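Local coordinates for protein putative Chlorite dismutase TA0507 (Thermoplasma acidophilum, PDB 3DTZ) that is of unknown function but probably binds heme and may act as an oxidoreductase, at residues 136-147 and 192-203. Residues are numbered along the deposited sequence; the frame is centred on the assembly and turned at random.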
loop_
_atom_site.group_PDB
_atom_site.type_symbol
_atom_site.label_atom_id
_atom_site.label_comp_id
_atom_site.label_asym_id
_atom_site.label_seq_id
_atom_site.Cartn_x
_atom_site.Cartn_y
_atom_site.Cartn_z
ATOM N N PRO D 136 -3.864 -31.251 -15.764
ATOM C CA PRO D 136 -3.255 -30.569 -14.648
ATOM C C PRO D 136 -3.371 -31.319 -13.328
ATOM O O PRO D 136 -4.300 -32.113 -13.137
ATOM C CB PRO D 136 -4.008 -29.214 -14.588
ATOM C CG PRO D 136 -5.309 -29.494 -15.219
ATOM C CD PRO D 136 -5.047 -30.530 -16.279
ATOM N N LEU D 137 -2.421 -31.051 -12.432
ATOM C CA LEU D 137 -2.439 -31.588 -11.071
ATOM C C LEU D 137 -3.443 -30.794 -10.224
ATOM O O LEU D 137 -3.943 -29.752 -10.660
ATOM C CB LEU D 137 -1.031 -31.557 -10.457
ATOM C CG LEU D 137 0.024 -32.312 -11.270
ATOM C CD1 LEU D 137 1.286 -32.460 -10.453
ATOM C CD2 LEU D 137 -0.481 -33.713 -11.726
ATOM N N ARG D 138 -3.743 -31.301 -9.030
ATOM C CA ARG D 138 -4.862 -30.804 -8.250
ATOM C C ARG D 138 -4.624 -29.379 -7.715
ATOM O O ARG D 138 -5.582 -28.643 -7.505
ATOM C CB ARG D 138 -5.136 -31.745 -7.073
ATOM C CG ARG D 138 -6.103 -31.178 -6.006
ATOM C CD ARG D 138 -6.403 -32.201 -4.912
ATOM N NE ARG D 138 -7.343 -33.191 -5.437
ATOM C CZ ARG D 138 -8.529 -33.500 -4.907
ATOM N NH1 ARG D 138 -8.961 -32.959 -3.768
ATOM N NH2 ARG D 138 -9.275 -34.415 -5.512
ATOM N N TYR D 139 -3.364 -29.018 -7.492
ATOM C CA TYR D 139 -3.023 -27.697 -6.946
ATOM C C TYR D 139 -2.043 -26.934 -7.838
ATOM O O TYR D 139 -1.321 -27.527 -8.649
ATOM C CB TYR D 139 -2.408 -27.803 -5.541
ATOM C CG TYR D 139 -3.264 -28.555 -4.578
ATOM C CD1 TYR D 139 -4.355 -27.937 -3.962
ATOM C CD2 TYR D 139 -3.000 -29.894 -4.299
ATOM C CE1 TYR D 139 -5.177 -28.656 -3.063
ATOM C CE2 TYR D 139 -3.777 -30.607 -3.406
ATOM C CZ TYR D 139 -4.863 -29.994 -2.801
ATOM O OH TYR D 139 -5.631 -30.734 -1.930
ATOM N N PHE D 140 -2.019 -25.622 -7.647
ATOM C CA PHE D 140 -1.206 -24.714 -8.456
ATOM C C PHE D 140 -0.638 -23.666 -7.504
ATOM O O PHE D 140 -1.366 -23.159 -6.630
ATOM C CB PHE D 140 -2.126 -24.036 -9.462
ATOM C CG PHE D 140 -1.451 -23.070 -10.404
ATOM C CD1 PHE D 140 -0.486 -23.499 -11.319
ATOM C CD2 PHE D 140 -1.818 -21.747 -10.408
ATOM C CE1 PHE D 140 0.136 -22.599 -12.213
ATOM C CE2 PHE D 140 -1.225 -20.854 -11.321
ATOM C CZ PHE D 140 -0.261 -21.285 -12.218
ATOM N N VAL D 141 0.636 -23.337 -7.684
ATOM C CA VAL D 141 1.272 -22.272 -6.900
ATOM C C VAL D 141 1.914 -21.350 -7.908
ATOM O O VAL D 141 2.593 -21.813 -8.809
ATOM C CB VAL D 141 2.378 -22.809 -5.962
ATOM C CG1 VAL D 141 3.198 -21.670 -5.313
ATOM C CG2 VAL D 141 1.774 -23.736 -4.895
ATOM N N ALA D 142 1.716 -20.046 -7.740
ATOM C CA ALA D 142 2.375 -19.076 -8.599
ATOM C C ALA D 142 2.881 -17.938 -7.725
ATOM O O ALA D 142 2.178 -17.487 -6.817
ATOM C CB ALA D 142 1.400 -18.529 -9.638
ATOM N N TYR D 143 4.085 -17.468 -7.983
ATOM C CA TYR D 143 4.436 -16.181 -7.392
ATOM C C TYR D 143 5.512 -15.460 -8.174
ATOM O O TYR D 143 6.355 -16.120 -8.812
ATOM C CB TYR D 143 4.866 -16.338 -5.933
ATOM C CG TYR D 143 5.893 -17.398 -5.713
ATOM C CD1 TYR D 143 5.497 -18.721 -5.526
ATOM C CD2 TYR D 143 7.261 -17.087 -5.643
ATOM C CE1 TYR D 143 6.409 -19.714 -5.302
ATOM C CE2 TYR D 143 8.207 -18.107 -5.422
ATOM C CZ TYR D 143 7.746 -19.414 -5.250
ATOM O OH TYR D 143 8.606 -20.472 -5.028
ATOM N N PRO D 144 5.510 -14.115 -8.074
ATOM C CA PRO D 144 6.629 -13.355 -8.604
ATOM C C PRO D 144 7.862 -13.554 -7.747
ATOM O O PRO D 144 7.747 -13.857 -6.555
ATOM C CB PRO D 144 6.168 -11.889 -8.531
ATOM C CG PRO D 144 4.873 -11.846 -7.846
ATOM C CD PRO D 144 4.501 -13.263 -7.412
HETATM N N MSE D 145 9.036 -13.378 -8.348
HETATM C CA MSE D 145 10.293 -13.468 -7.619
HETATM C C MSE D 145 11.328 -12.588 -8.349
HETATM O O MSE D 145 11.280 -12.428 -9.580
HETATM C CB MSE D 145 10.761 -14.928 -7.527
HETATM C CG MSE D 145 11.992 -15.075 -6.691
HETATM SE SE MSE D 145 13.599 -15.087 -7.805
HETATM C CE MSE D 145 13.346 -16.904 -8.352
ATOM N N SER D 146 12.231 -11.998 -7.585
ATOM C CA SER D 146 13.316 -11.205 -8.167
ATOM C C SER D 146 14.595 -11.520 -7.396
ATOM O O SER D 146 14.562 -12.141 -6.312
ATOM C CB SER D 146 13.002 -9.705 -8.118
ATOM O OG SER D 146 11.894 -9.360 -8.932
ATOM N N LYS D 147 15.723 -11.103 -7.953
ATOM C CA LYS D 147 17.009 -11.270 -7.260
ATOM C C LYS D 147 17.685 -9.923 -7.069
ATOM O O LYS D 147 17.381 -8.974 -7.805
ATOM C CB LYS D 147 17.875 -12.266 -8.030
ATOM C CG LYS D 147 17.296 -13.655 -7.941
ATOM C CD LYS D 147 18.037 -14.701 -8.731
ATOM C CE LYS D 147 17.339 -16.037 -8.558
ATOM N NZ LYS D 147 18.285 -17.187 -8.696
ATOM N N GLN D 192 8.299 -7.822 -11.729
ATOM C CA GLN D 192 9.171 -8.833 -11.117
ATOM C C GLN D 192 10.071 -9.366 -12.241
ATOM O O GLN D 192 9.781 -9.162 -13.434
ATOM C CB GLN D 192 8.341 -9.979 -10.530
ATOM C CG GLN D 192 7.580 -10.844 -11.558
ATOM C CD GLN D 192 6.327 -10.191 -12.144
ATOM O OE1 GLN D 192 5.433 -9.714 -11.415
ATOM N NE2 GLN D 192 6.274 -10.148 -13.467
ATOM N N GLU D 193 11.172 -10.012 -11.858
ATOM C CA GLU D 193 12.065 -10.607 -12.843
ATOM C C GLU D 193 11.607 -11.963 -13.311
ATOM O O GLU D 193 11.793 -12.305 -14.482
ATOM C CB GLU D 193 13.485 -10.717 -12.278
ATOM C CG GLU D 193 14.104 -9.333 -12.071
ATOM C CD GLU D 193 15.421 -9.295 -11.295
ATOM O OE1 GLU D 193 15.790 -10.275 -10.607
ATOM O OE2 GLU D 193 16.088 -8.218 -11.367
ATOM N N PHE D 194 11.049 -12.729 -12.382
ATOM C CA PHE D 194 10.553 -14.080 -12.644
ATOM C C PHE D 194 9.134 -14.281 -12.140
ATOM O O PHE D 194 8.720 -13.677 -11.153
ATOM C CB PHE D 194 11.461 -15.130 -11.989
ATOM C CG PHE D 194 12.909 -15.017 -12.402
ATOM C CD1 PHE D 194 13.342 -15.604 -13.585
ATOM C CD2 PHE D 194 13.828 -14.317 -11.617
ATOM C CE1 PHE D 194 14.668 -15.499 -13.993
ATOM C CE2 PHE D 194 15.189 -14.202 -12.021
ATOM C CZ PHE D 194 15.590 -14.822 -13.225
ATOM N N VAL D 195 8.385 -15.142 -12.823
ATOM C CA VAL D 195 7.171 -15.673 -12.212
ATOM C C VAL D 195 7.367 -17.195 -12.175
ATOM O O VAL D 195 7.607 -17.829 -13.222
ATOM C CB VAL D 195 5.893 -15.272 -12.951
ATOM C CG1 VAL D 195 4.651 -15.814 -12.181
ATOM C CG2 VAL D 195 5.792 -13.732 -13.119
ATOM N N VAL D 196 7.383 -17.771 -10.974
ATOM C CA VAL D 196 7.643 -19.210 -10.897
ATOM C C VAL D 196 6.309 -19.911 -10.664
ATOM O O VAL D 196 5.502 -19.456 -9.830
ATOM C CB VAL D 196 8.680 -19.578 -9.825
ATOM C CG1 VAL D 196 9.189 -20.931 -10.101
ATOM C CG2 VAL D 196 9.905 -18.628 -9.913
ATOM N N LEU D 197 6.044 -20.934 -11.468
ATOM C CA LEU D 197 4.760 -21.654 -11.435
ATOM C C LEU D 197 5.002 -23.128 -11.095
ATOM O O LEU D 197 5.943 -23.745 -11.613
ATOM C CB LEU D 197 4.078 -21.571 -12.810
ATOM C CG LEU D 197 3.984 -20.176 -13.429
ATOM C CD1 LEU D 197 3.396 -20.233 -14.823
ATOM C CD2 LEU D 197 3.216 -19.209 -12.520
ATOM N N TYR D 198 4.106 -23.709 -10.293
ATOM C CA TYR D 198 4.205 -25.127 -9.926
ATOM C C TYR D 198 2.837 -25.768 -9.985
ATOM O O TYR D 198 1.879 -25.190 -9.490
ATOM C CB TYR D 198 4.713 -25.303 -8.513
ATOM C CG TYR D 198 6.023 -24.604 -8.324
ATOM C CD1 TYR D 198 7.212 -25.251 -8.672
ATOM C CD2 TYR D 198 6.064 -23.280 -7.896
ATOM C CE1 TYR D 198 8.427 -24.608 -8.535
ATOM C CE2 TYR D 198 7.293 -22.612 -7.755
ATOM C CZ TYR D 198 8.457 -23.296 -8.078
ATOM O OH TYR D 198 9.679 -22.670 -7.983
ATOM N N GLU D 199 2.774 -26.950 -10.580
ATOM C CA GLU D 199 1.628 -27.828 -10.404
ATOM C C GLU D 199 2.052 -28.848 -9.346
ATOM O O GLU D 199 3.106 -29.489 -9.460
ATOM C CB GLU D 199 1.271 -28.562 -11.691
ATOM C CG GLU D 199 0.811 -27.654 -12.808
ATOM C CD GLU D 199 0.385 -28.475 -13.995
ATOM O OE1 GLU D 199 -0.571 -29.273 -13.833
ATOM O OE2 GLU D 199 1.008 -28.336 -15.071
ATOM N N ILE D 200 1.245 -28.983 -8.303
ATOM C CA ILE D 200 1.652 -29.823 -7.178
ATOM C C ILE D 200 0.517 -30.754 -6.748
ATOM O O ILE D 200 -0.647 -30.385 -6.868
ATOM C CB ILE D 200 2.118 -28.975 -5.956
ATOM C CG1 ILE D 200 0.967 -28.180 -5.370
ATOM C CG2 ILE D 200 3.298 -28.059 -6.346
ATOM C CD1 ILE D 200 1.316 -27.399 -4.071
ATOM N N PRO D 201 0.864 -31.978 -6.319
ATOM C CA PRO D 201 -0.170 -32.889 -5.780
ATOM C C PRO D 201 -0.567 -32.686 -4.308
ATOM O O PRO D 201 -1.618 -33.178 -3.907
ATOM C CB PRO D 201 0.450 -34.272 -5.969
ATOM C CG PRO D 201 1.968 -34.036 -5.923
ATOM C CD PRO D 201 2.185 -32.629 -6.466
ATOM N N ASP D 202 0.281 -32.051 -3.505
ATOM C CA ASP D 202 0.128 -32.079 -2.028
ATOM C C ASP D 202 0.675 -30.799 -1.441
ATOM O O ASP D 202 1.871 -30.506 -1.566
ATOM C CB ASP D 202 0.864 -33.327 -1.455
ATOM C CG ASP D 202 0.703 -33.515 0.065
ATOM O OD1 ASP D 202 0.618 -32.557 0.871
ATOM O OD2 ASP D 202 0.733 -34.688 0.486
ATOM N N ILE D 203 -0.211 -30.016 -0.824
ATOM C CA ILE D 203 0.146 -28.692 -0.302
ATOM C C ILE D 203 1.268 -28.828 0.735
ATOM O O ILE D 203 2.310 -28.175 0.605
ATOM C CB ILE D 203 -1.087 -27.948 0.306
ATOM C CG1 ILE D 203 -2.131 -27.631 -0.783
ATOM C CG2 ILE D 203 -0.673 -26.624 0.948
ATOM C CD1 ILE D 203 -3.496 -27.218 -0.209
HETATM O O HOH W 1 18.046 -7.194 -9.940
#
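Tyr-139 and Ile-200 form the first pair of an antiparallel ladder that runs to Met-145 and Phe-194, where Glu-193 and Phe-194 both face Met-145 in a classic beta bulge. Packing is tight where Ala-142 CB lies 3.5 Å from Leu-197 CD2, closer than usual for two carbons, with Phe-140 alongside the leucine. On the other face, Tyr-139 CB touches Ile-200 CG1 at 3.4 Å. Tyr-139 CG is anti to its carbonyl carbon (chi1 -55°), which sets the ring edge beside Pro-201 O and one face under Ile-203 CG1, 3.9 Å from the centroid. A serine in place of Tyr-139 would probably leave Ile-203 without the ring it packs on and open a gap beside Pro-201. The looser, solvent side is here, at Arg-138 and Pro-201. Leu-137 N donates to Glu-199 OE1 (2.9 Å), which also forms a salt bridge with Arg-180. The far end is polar but buried: Glu-193 OE1 accepts Lys-147 N from above the carboxylate plane and also bonds Tyr-152, while OE2 meets a water bridging to Lys-147 O and Arg-214 of another subunit. Nearby, Met-145 SE approaches the Phe-194 ring obliquely in a Met-aromatic contact. In the antiparallel sheet, 139-147 continues to 229-234 and 194-200 to 180-185, while Tyr-198 meets Trp-206 of helix 203-213.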